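Local atomic coordinates of 361aa long hypothetical D-aminopeptidase (Pyrococcus horikoshii, PDB entry 2DRH), a protein that is of unknown function but may act as an aminopeptidase of the DmpA-like peptidase S58 family. Residues A[240-245]-A[261-266]. Numbering follows the deposited sequence.
Sequences IIMIIA and RAIVGL
With CG anti to the backbone N (chi1 171°), L266 reaches from the helix toward the strand and meets both I240 and M242. M242 comes the other way: its CG lies anti to the carbonyl carbon, and the bends at chi2 (145°) and chi3 (-80°) carry SD out to the helix and swing CE across, against L266 and I263. The M242 and L266 side chains cross at about a right angle, the CE methyl of M242 lying 4.0 Å from CD2 of L266. I240, by contrast, slides alongside L266 in the opposite direction, its CD1 4.0 Å from L266 CD1, while its CG2 approaches both leucine methyls. SD of M242 lies beside the A262 methyl, 4.1 Å from CB, and makes a van der Waals approach of 3.9 Å to the carbonyl O of A262, which takes the helix hydrogen bond from L266 N. Toward the C-terminal end of the strand segment, CD1 of I244 closes on the same A262 CB at 4.2 Å. I263 starts away from the strand, yet its CD1 still reaches CE of M242. Helix 252-268 packs on strand 240-246 within a beta-alpha-beta unit completed by strand 278-285; V319 of helix 309-328 touches both I244 and A262. Cutting L266 back to an alanine would remove both methyls and is likely to leave M242 CE and I240 CD1 without their leucine partner, opening a gap beside F209. No hydrogen bond links the two segments and every touching residue is buried, so the join between strand and helix probably rests on dispersion and the exclusion of water.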
ATOM      1  N   ILE A 240      -9.480 -17.976   3.339  1.00 19.86           N
ATOM      2  CA  ILE A 240     -10.868 -17.518   3.227  1.00 19.21           C
ATOM      3  C   ILE A 240     -11.037 -16.295   2.333  1.00 18.79           C
ATOM      4  O   ILE A 240     -10.242 -15.357   2.369  1.00 20.33           O
ATOM      5  CB  ILE A 240     -11.495 -17.204   4.618  1.00 19.44           C
ATOM      6  CG1 ILE A 240     -12.899 -16.602   4.427  1.00 17.04           C
ATOM      7  CG2 ILE A 240     -10.593 -16.259   5.407  1.00 18.02           C
ATOM      8  CD1 ILE A 240     -13.637 -16.284   5.705  1.00 16.12           C
ATOM      9  N   ILE A 241     -12.085 -16.323   1.518  1.00 18.67           N
ATOM     10  CA  ILE A 241     -12.375 -15.219   0.621  1.00 18.71           C
ATOM     11  C   ILE A 241     -13.699 -14.624   1.059  1.00 18.14           C
ATOM     12  O   ILE A 241     -14.670 -15.349   1.272  1.00 18.34           O
ATOM     13  CB  ILE A 241     -12.503 -15.694  -0.851  1.00 19.32           C
ATOM     14  CG1 ILE A 241     -11.212 -16.406  -1.292  1.00 18.92           C
ATOM     15  CG2 ILE A 241     -12.818 -14.503  -1.756  1.00 16.18           C
ATOM     16  CD1 ILE A 241      -9.948 -15.542  -1.212  1.00 17.57           C
ATOM     17  N   MET A 242     -13.734 -13.308   1.204  1.00 18.34           N
ATOM     18  CA  MET A 242     -14.958 -12.634   1.617  1.00 20.54           C
ATOM     19  C   MET A 242     -15.392 -11.686   0.520  1.00 19.04           C
ATOM     20  O   MET A 242     -14.639 -10.803   0.117  1.00 21.32           O
ATOM     21  CB  MET A 242     -14.728 -11.878   2.932  1.00 19.38           C
ATOM     22  CG  MET A 242     -14.569 -12.807   4.127  1.00 19.03           C
ATOM     23  SD  MET A 242     -13.409 -12.222   5.378  1.00 21.72           S
ATOM     24  CE  MET A 242     -11.868 -12.722   4.592  1.00 21.26           C
ATOM     25  N   ILE A 243     -16.602 -11.888   0.017  1.00 18.65           N
ATOM     26  CA  ILE A 243     -17.126 -11.038  -1.044  1.00 18.01           C
ATOM     27  C   ILE A 243     -18.241 -10.186  -0.464  1.00 18.85           C
ATOM     28  O   ILE A 243     -19.250 -10.703   0.018  1.00 17.32           O
ATOM     29  CB  ILE A 243     -17.682 -11.875  -2.217  1.00 17.60           C
ATOM     30  CG1 ILE A 243     -16.592 -12.807  -2.754  1.00 16.36           C
ATOM     31  CG2 ILE A 243     -18.185 -10.954  -3.331  1.00 15.68           C
ATOM     32  CD1 ILE A 243     -15.370 -12.084  -3.287  1.00 17.94           C
ATOM     33  N   ILE A 244     -18.047  -8.877  -0.506  1.00 19.14           N
ATOM     34  CA  ILE A 244     -19.033  -7.956   0.032  1.00 21.15           C
ATOM     35  C   ILE A 244     -19.732  -7.184  -1.081  1.00 23.27           C
ATOM     36  O   ILE A 244     -19.093  -6.704  -2.025  1.00 23.02           O
ATOM     37  CB  ILE A 244     -18.389  -6.929   0.983  1.00 20.54           C
ATOM     38  CG1 ILE A 244     -17.422  -7.627   1.947  1.00 19.57           C
ATOM     39  CG2 ILE A 244     -19.478  -6.181   1.746  1.00 20.01           C
ATOM     40  CD1 ILE A 244     -18.044  -8.717   2.770  1.00 21.20           C
ATOM     41  N   ALA A 245     -21.048  -7.073  -0.963  1.00 23.48           N
ATOM     42  CA  ALA A 245     -21.843  -6.331  -1.937  1.00 22.81           C
ATOM     43  C   ALA A 245     -22.755  -5.374  -1.180  1.00 21.88           C
ATOM     44  O   ALA A 245     -23.211  -5.683  -0.076  1.00 19.55           O
ATOM     45  CB  ALA A 245     -22.675  -7.287  -2.786  1.00 22.63           C
ATOM     46  N   ARG A 261     -13.317  -3.946   6.776  1.00 18.07           N
ATOM     47  CA  ARG A 261     -14.231  -4.218   7.872  1.00 17.37           C
ATOM     48  C   ARG A 261     -14.670  -5.671   7.914  1.00 17.02           C
ATOM     49  O   ARG A 261     -15.140  -6.167   8.946  1.00 17.16           O
ATOM     50  CB  ARG A 261     -15.440  -3.275   7.774  1.00 18.58           C
ATOM     51  CG  ARG A 261     -15.052  -1.802   7.866  1.00 17.10           C
ATOM     52  CD  ARG A 261     -14.211  -1.540   9.121  1.00 19.43           C
ATOM     53  NE  ARG A 261     -13.880  -0.131   9.318  1.00 17.31           N
ATOM     54  CZ  ARG A 261     -12.974   0.540   8.619  1.00 17.15           C
ATOM     55  NH1 ARG A 261     -12.286  -0.058   7.660  1.00 19.37           N
ATOM     56  NH2 ARG A 261     -12.750   1.814   8.889  1.00 18.12           N
ATOM     57  N   ALA A 262     -14.504  -6.361   6.795  1.00 16.35           N
ATOM     58  CA  ALA A 262     -14.859  -7.767   6.726  1.00 18.38           C
ATOM     59  C   ALA A 262     -13.966  -8.570   7.672  1.00 18.30           C
ATOM     60  O   ALA A 262     -14.371  -9.616   8.180  1.00 19.22           O
ATOM     61  CB  ALA A 262     -14.695  -8.280   5.296  1.00 19.64           C
ATOM     62  N   ILE A 263     -12.756  -8.075   7.916  1.00 19.09           N
ATOM     63  CA  ILE A 263     -11.826  -8.769   8.799  1.00 20.27           C
ATOM     64  C   ILE A 263     -12.298  -8.744  10.243  1.00 21.17           C
ATOM     65  O   ILE A 263     -11.941  -9.618  11.038  1.00 21.35           O
ATOM     66  CB  ILE A 263     -10.418  -8.156   8.722  1.00 20.98           C
ATOM     67  CG1 ILE A 263      -9.949  -8.147   7.272  1.00 21.63           C
ATOM     68  CG2 ILE A 263      -9.443  -8.974   9.568  1.00 21.85           C
ATOM     69  CD1 ILE A 263      -9.977  -9.517   6.617  1.00 23.83           C
ATOM     70  N   VAL A 264     -13.098  -7.741  10.595  1.00 19.01           N
ATOM     71  CA  VAL A 264     -13.605  -7.673  11.953  1.00 18.64           C
ATOM     72  C   VAL A 264     -14.504  -8.893  12.193  1.00 19.00           C
ATOM     73  O   VAL A 264     -14.428  -9.535  13.243  1.00 19.83           O
ATOM     74  CB  VAL A 264     -14.406  -6.377  12.192  1.00 20.11           C
ATOM     75  CG1 VAL A 264     -14.956  -6.364  13.613  1.00 17.53           C
ATOM     76  CG2 VAL A 264     -13.511  -5.166  11.973  1.00 17.27           C
ATOM     77  N   GLY A 265     -15.339  -9.216  11.208  1.00 17.98           N
ATOM     78  CA  GLY A 265     -16.221 -10.363  11.330  1.00 17.99           C
ATOM     79  C   GLY A 265     -15.425 -11.660  11.376  1.00 18.51           C
ATOM     80  O   GLY A 265     -15.736 -12.562  12.147  1.00 20.34           O
ATOM     81  N   LEU A 266     -14.396 -11.751  10.541  1.00 18.66           N
ATOM     82  CA  LEU A 266     -13.547 -12.935  10.498  1.00 20.66           C
ATOM     83  C   LEU A 266     -12.928 -13.190  11.872  1.00 19.67           C
ATOM     84  O   LEU A 266     -13.036 -14.282  12.416  1.00 20.01           O
ATOM     85  CB  LEU A 266     -12.441 -12.743   9.452  1.00 22.24           C
ATOM     86  CG  LEU A 266     -11.291 -13.759   9.349  1.00 22.22           C
ATOM     87  CD1 LEU A 266     -11.848 -15.148   9.111  1.00 19.14           C
ATOM     88  CD2 LEU A 266     -10.351 -13.360   8.208  1.00 20.15           C
TER